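Local coordinates for protein exodeoxyribonuclease III (Neisseria meningitidis, PDB 2JC4) that probably degrades double-stranded DNA from its 3' ends as a metal-dependent exonuclease of the AP endonuclease/exonuclease III family, acting in DNA repair, at residues Leu143-Cys156 with His167-Leu179. Sequence-based numbering, arbitrary orientation. Where two conformers were deposited one is given.
Sequences LLGDFNIAPADADC and HCSSVERQWFQNL. With ACT (acetate ion), chain F.
L143 sets CD2 against CD2 of L179, while the F147 ring takes L179 CD1 at its edge and turns its face toward the edge of F176 in a T-shaped pair. N148, a predicted transition-state stabiliser and, like D146, a predicted magnesium ligand of this DNase I-like active site, lies alongside H167, amide and imidazole planes 17° apart, while its ND2 donates to C106 O. H167 ND1 donates to N148 O (2.9 Å) from above the carbonyl plane, and NE2 to an acetate ion, probably from the crystallisation liquor. I149 CD1 lies 3.4 Å from E172 O. A150 N donates to H167 O, and A150 O receives R173 NE (2.8 Å) almost straight. P151 CG sits over the F176 ring, 3.7 Å from its centroid, a face presented by CG anti to the backbone N (chi1 -179°). The extended R173 chain ends at D153, where NH1 and NH2 both grip OD1 in a salt bridge. A C156-C168 disulfide ties the loop's far end to the helix start. Helix 170-180 thus packs on the loop following strand 141-144, F176 also touching strand 217-221 and helix 115-135 adjoining through K120, which bridges E172 and N148 O.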
# COMPACT_ATOMS: atom_id res chain seq x y z
N LEU A 143 -5.88 -3.49 -5.78
CA LEU A 143 -5.23 -4.00 -4.58
C LEU A 143 -3.93 -3.23 -4.39
O LEU A 143 -3.03 -3.34 -5.24
CB LEU A 143 -4.94 -5.53 -4.70
CG LEU A 143 -3.98 -6.18 -3.68
CD1 LEU A 143 -4.63 -6.20 -2.31
CD2 LEU A 143 -3.53 -7.61 -4.08
N LEU A 144 -3.83 -2.44 -3.33
CA LEU A 144 -2.68 -1.53 -3.20
C LEU A 144 -2.23 -1.38 -1.77
O LEU A 144 -2.97 -1.69 -0.83
CB LEU A 144 -2.96 -0.13 -3.82
CG LEU A 144 -3.90 0.86 -3.07
CD1 LEU A 144 -4.10 2.10 -3.92
CD2 LEU A 144 -5.29 0.26 -2.68
N GLY A 145 -0.99 -0.92 -1.59
CA GLY A 145 -0.48 -0.75 -0.23
C GLY A 145 1.01 -1.02 -0.17
O GLY A 145 1.72 -0.96 -1.18
N ASP A 146 1.48 -1.27 1.06
CA ASP A 146 2.87 -1.58 1.30
C ASP A 146 2.91 -3.08 1.32
O ASP A 146 2.36 -3.71 2.22
CB ASP A 146 3.24 -1.00 2.66
CG ASP A 146 4.68 -1.31 3.06
OD1 ASP A 146 5.40 -2.02 2.31
OD2 ASP A 146 5.05 -0.79 4.13
N PHE A 147 3.54 -3.66 0.29
CA PHE A 147 3.59 -5.10 0.15
C PHE A 147 4.84 -5.63 0.83
O PHE A 147 4.91 -6.82 1.08
CB PHE A 147 3.58 -5.54 -1.33
CG PHE A 147 2.25 -5.34 -1.99
CD1 PHE A 147 1.88 -4.06 -2.42
CD2 PHE A 147 1.37 -6.42 -2.19
CE1 PHE A 147 0.64 -3.82 -3.01
CE2 PHE A 147 0.12 -6.20 -2.81
CZ PHE A 147 -0.23 -4.89 -3.23
N ASN A 148 5.80 -4.76 1.18
CA ASN A 148 7.04 -5.22 1.81
C ASN A 148 7.73 -6.29 0.98
O ASN A 148 8.42 -7.14 1.50
CB ASN A 148 6.78 -5.72 3.24
CG ASN A 148 6.92 -4.62 4.27
OD1 ASN A 148 7.97 -3.93 4.32
ND2 ASN A 148 5.89 -4.44 5.09
N ILE A 149 7.53 -6.20 -0.34
CA ILE A 149 8.19 -7.08 -1.30
C ILE A 149 8.56 -6.21 -2.51
O ILE A 149 7.72 -5.44 -3.06
CB ILE A 149 7.30 -8.28 -1.75
CG1 ILE A 149 6.96 -9.21 -0.58
CG2 ILE A 149 8.01 -9.07 -2.94
CD1 ILE A 149 5.88 -10.24 -0.96
N ALA A 150 9.82 -6.37 -2.91
CA ALA A 150 10.41 -5.72 -4.06
C ALA A 150 10.42 -6.74 -5.21
O ALA A 150 11.16 -7.73 -5.17
CB ALA A 150 11.83 -5.28 -3.71
N PRO A 151 9.54 -6.55 -6.20
CA PRO A 151 9.29 -7.63 -7.17
C PRO A 151 10.47 -8.18 -7.97
O PRO A 151 10.45 -9.38 -8.28
CB PRO A 151 8.25 -7.01 -8.11
CG PRO A 151 7.48 -6.06 -7.21
CD PRO A 151 8.65 -5.41 -6.43
N ALA A 152 11.45 -7.35 -8.33
CA ALA A 152 12.62 -7.83 -9.12
C ALA A 152 13.85 -7.06 -8.71
O ALA A 152 13.75 -6.11 -7.91
CB ALA A 152 12.33 -7.68 -10.61
N ASP A 153 15.04 -7.40 -9.22
CA ASP A 153 16.26 -6.69 -8.74
C ASP A 153 16.33 -5.19 -9.07
O ASP A 153 16.97 -4.43 -8.37
CB ASP A 153 17.54 -7.44 -9.14
CG ASP A 153 17.88 -8.59 -8.18
OD1 ASP A 153 17.36 -8.66 -7.03
OD2 ASP A 153 18.72 -9.40 -8.58
N ALA A 154 15.64 -4.74 -10.12
CA ALA A 154 15.54 -3.30 -10.38
C ALA A 154 14.87 -2.53 -9.21
O ALA A 154 14.98 -1.29 -9.13
CB ALA A 154 14.81 -3.04 -11.69
N ASP A 155 14.20 -3.26 -8.32
CA ASP A 155 13.44 -2.72 -7.18
C ASP A 155 14.21 -2.76 -5.86
O ASP A 155 13.70 -2.37 -4.84
CB ASP A 155 12.13 -3.52 -7.03
CG ASP A 155 11.32 -3.50 -8.31
OD1 ASP A 155 11.22 -2.40 -8.92
OD2 ASP A 155 10.77 -4.53 -8.72
N CYS A 156 15.44 -3.28 -5.89
CA CYS A 156 16.32 -3.32 -4.70
C CYS A 156 17.66 -2.66 -5.06
O CYS A 156 18.36 -3.19 -5.92
CB CYS A 156 16.53 -4.77 -4.25
SG CYS A 156 15.02 -5.71 -3.86
N HIS A 167 12.52 -8.74 1.90
CA HIS A 167 11.96 -7.90 0.84
C HIS A 167 12.31 -8.29 -0.57
O HIS A 167 11.51 -8.08 -1.48
CB HIS A 167 12.24 -6.38 1.02
CG HIS A 167 11.88 -5.85 2.37
ND1 HIS A 167 10.66 -6.10 2.97
CD2 HIS A 167 12.60 -5.12 3.26
CE1 HIS A 167 10.64 -5.52 4.16
NE2 HIS A 167 11.80 -4.91 4.36
N CYS A 168 13.51 -8.85 -0.76
CA CYS A 168 14.04 -9.14 -2.10
C CYS A 168 14.31 -10.62 -2.40
O CYS A 168 15.00 -10.94 -3.38
CB CYS A 168 15.34 -8.35 -2.30
SG CYS A 168 15.14 -6.59 -2.03
N SER A 169 13.80 -11.52 -1.56
CA SER A 169 14.03 -12.96 -1.75
C SER A 169 13.19 -13.56 -2.87
O SER A 169 12.08 -13.07 -3.21
CB SER A 169 13.83 -13.76 -0.44
OG SER A 169 12.44 -13.86 -0.11
N SER A 170 13.71 -14.63 -3.45
CA SER A 170 13.01 -15.39 -4.48
C SER A 170 11.63 -15.87 -4.01
O SER A 170 10.62 -15.77 -4.75
CB SER A 170 13.89 -16.55 -4.97
OG SER A 170 14.20 -17.47 -3.91
N VAL A 171 11.55 -16.35 -2.78
CA VAL A 171 10.24 -16.83 -2.31
C VAL A 171 9.21 -15.69 -2.13
O VAL A 171 8.05 -15.83 -2.50
CB VAL A 171 10.34 -17.74 -1.06
CG1 VAL A 171 10.90 -16.99 0.16
CG2 VAL A 171 9.00 -18.42 -0.79
N GLU A 172 9.65 -14.57 -1.55
CA GLU A 172 8.78 -13.38 -1.43
C GLU A 172 8.33 -12.94 -2.81
O GLU A 172 7.15 -12.61 -3.02
CB GLU A 172 9.52 -12.24 -0.75
CG GLU A 172 9.60 -12.37 0.78
CD GLU A 172 10.63 -11.40 1.38
OE1 GLU A 172 11.82 -11.56 1.09
OE2 GLU A 172 10.25 -10.47 2.12
N ARG A 173 9.25 -12.98 -3.77
CA ARG A 173 8.88 -12.59 -5.14
C ARG A 173 7.83 -13.55 -5.73
O ARG A 173 6.91 -13.12 -6.44
CB ARG A 173 10.12 -12.44 -6.01
CG ARG A 173 10.91 -11.23 -5.60
CD ARG A 173 12.27 -11.17 -6.24
NE ARG A 173 12.86 -9.84 -5.95
CZ ARG A 173 14.14 -9.54 -6.15
NH1 ARG A 173 14.97 -10.47 -6.65
NH2 ARG A 173 14.58 -8.31 -5.89
N GLN A 174 7.91 -14.82 -5.34
CA GLN A 174 6.85 -15.76 -5.71
C GLN A 174 5.49 -15.43 -5.10
O GLN A 174 4.47 -15.55 -5.78
CB GLN A 174 7.22 -17.21 -5.41
CG GLN A 174 6.23 -18.23 -6.08
CD GLN A 174 6.09 -18.01 -7.60
OE1 GLN A 174 7.06 -18.10 -8.37
NE2 GLN A 174 4.87 -17.72 -8.03
N TRP A 175 5.47 -14.99 -3.84
CA TRP A 175 4.21 -14.56 -3.21
C TRP A 175 3.61 -13.35 -3.93
O TRP A 175 2.40 -13.31 -4.14
CB TRP A 175 4.37 -14.25 -1.72
CG TRP A 175 4.96 -15.41 -0.96
CD1 TRP A 175 4.94 -16.74 -1.32
CD2 TRP A 175 5.68 -15.33 0.28
NE1 TRP A 175 5.63 -17.48 -0.38
CE2 TRP A 175 6.09 -16.64 0.61
CE3 TRP A 175 6.06 -14.27 1.12
CZ2 TRP A 175 6.84 -16.92 1.75
CZ3 TRP A 175 6.82 -14.55 2.26
CH2 TRP A 175 7.19 -15.87 2.56
N PHE A 176 4.45 -12.42 -4.36
CA PHE A 176 3.99 -11.29 -5.13
C PHE A 176 3.46 -11.77 -6.49
O PHE A 176 2.39 -11.32 -6.95
CB PHE A 176 5.11 -10.24 -5.29
CG PHE A 176 4.69 -9.01 -6.07
CD1 PHE A 176 3.91 -8.01 -5.46
CD2 PHE A 176 5.03 -8.86 -7.41
CE1 PHE A 176 3.51 -6.89 -6.17
CE2 PHE A 176 4.63 -7.72 -8.12
CZ PHE A 176 3.89 -6.74 -7.49
N GLN A 177 4.17 -12.70 -7.11
CA GLN A 177 3.72 -13.28 -8.39
C GLN A 177 2.37 -13.97 -8.22
O GLN A 177 1.51 -13.88 -9.13
CB GLN A 177 4.79 -14.20 -9.01
CG GLN A 177 4.50 -14.68 -10.47
CD GLN A 177 4.36 -13.53 -11.45
OE1 GLN A 177 5.26 -12.69 -11.54
NE2 GLN A 177 3.24 -13.47 -12.16
N ASN A 178 2.14 -14.61 -7.08
CA ASN A 178 0.85 -15.27 -6.86
C ASN A 178 -0.35 -14.32 -6.90
O ASN A 178 -1.47 -14.71 -7.26
CB ASN A 178 0.84 -16.06 -5.56
CG ASN A 178 1.85 -17.19 -5.55
OD1 ASN A 178 2.30 -17.62 -6.60
ND2 ASN A 178 2.19 -17.70 -4.36
N LEU A 179 -0.13 -13.08 -6.51
CA LEU A 179 -1.17 -12.04 -6.61
C LEU A 179 -1.38 -11.61 -8.08
O LEU A 179 -2.49 -11.55 -8.55
CB LEU A 179 -0.79 -10.83 -5.73
CG LEU A 179 -0.78 -11.07 -4.22
CD1 LEU A 179 -0.18 -9.85 -3.49
CD2 LEU A 179 -2.21 -11.41 -3.67
C ACT F . 11.35 -1.86 5.95
O ACT F . 11.98 -2.90 6.21
OXT ACT F . 11.07 -1.08 6.90
CH3 ACT F . 10.96 -1.62 4.53
O HOH W 1 7.98 -10.65 -8.38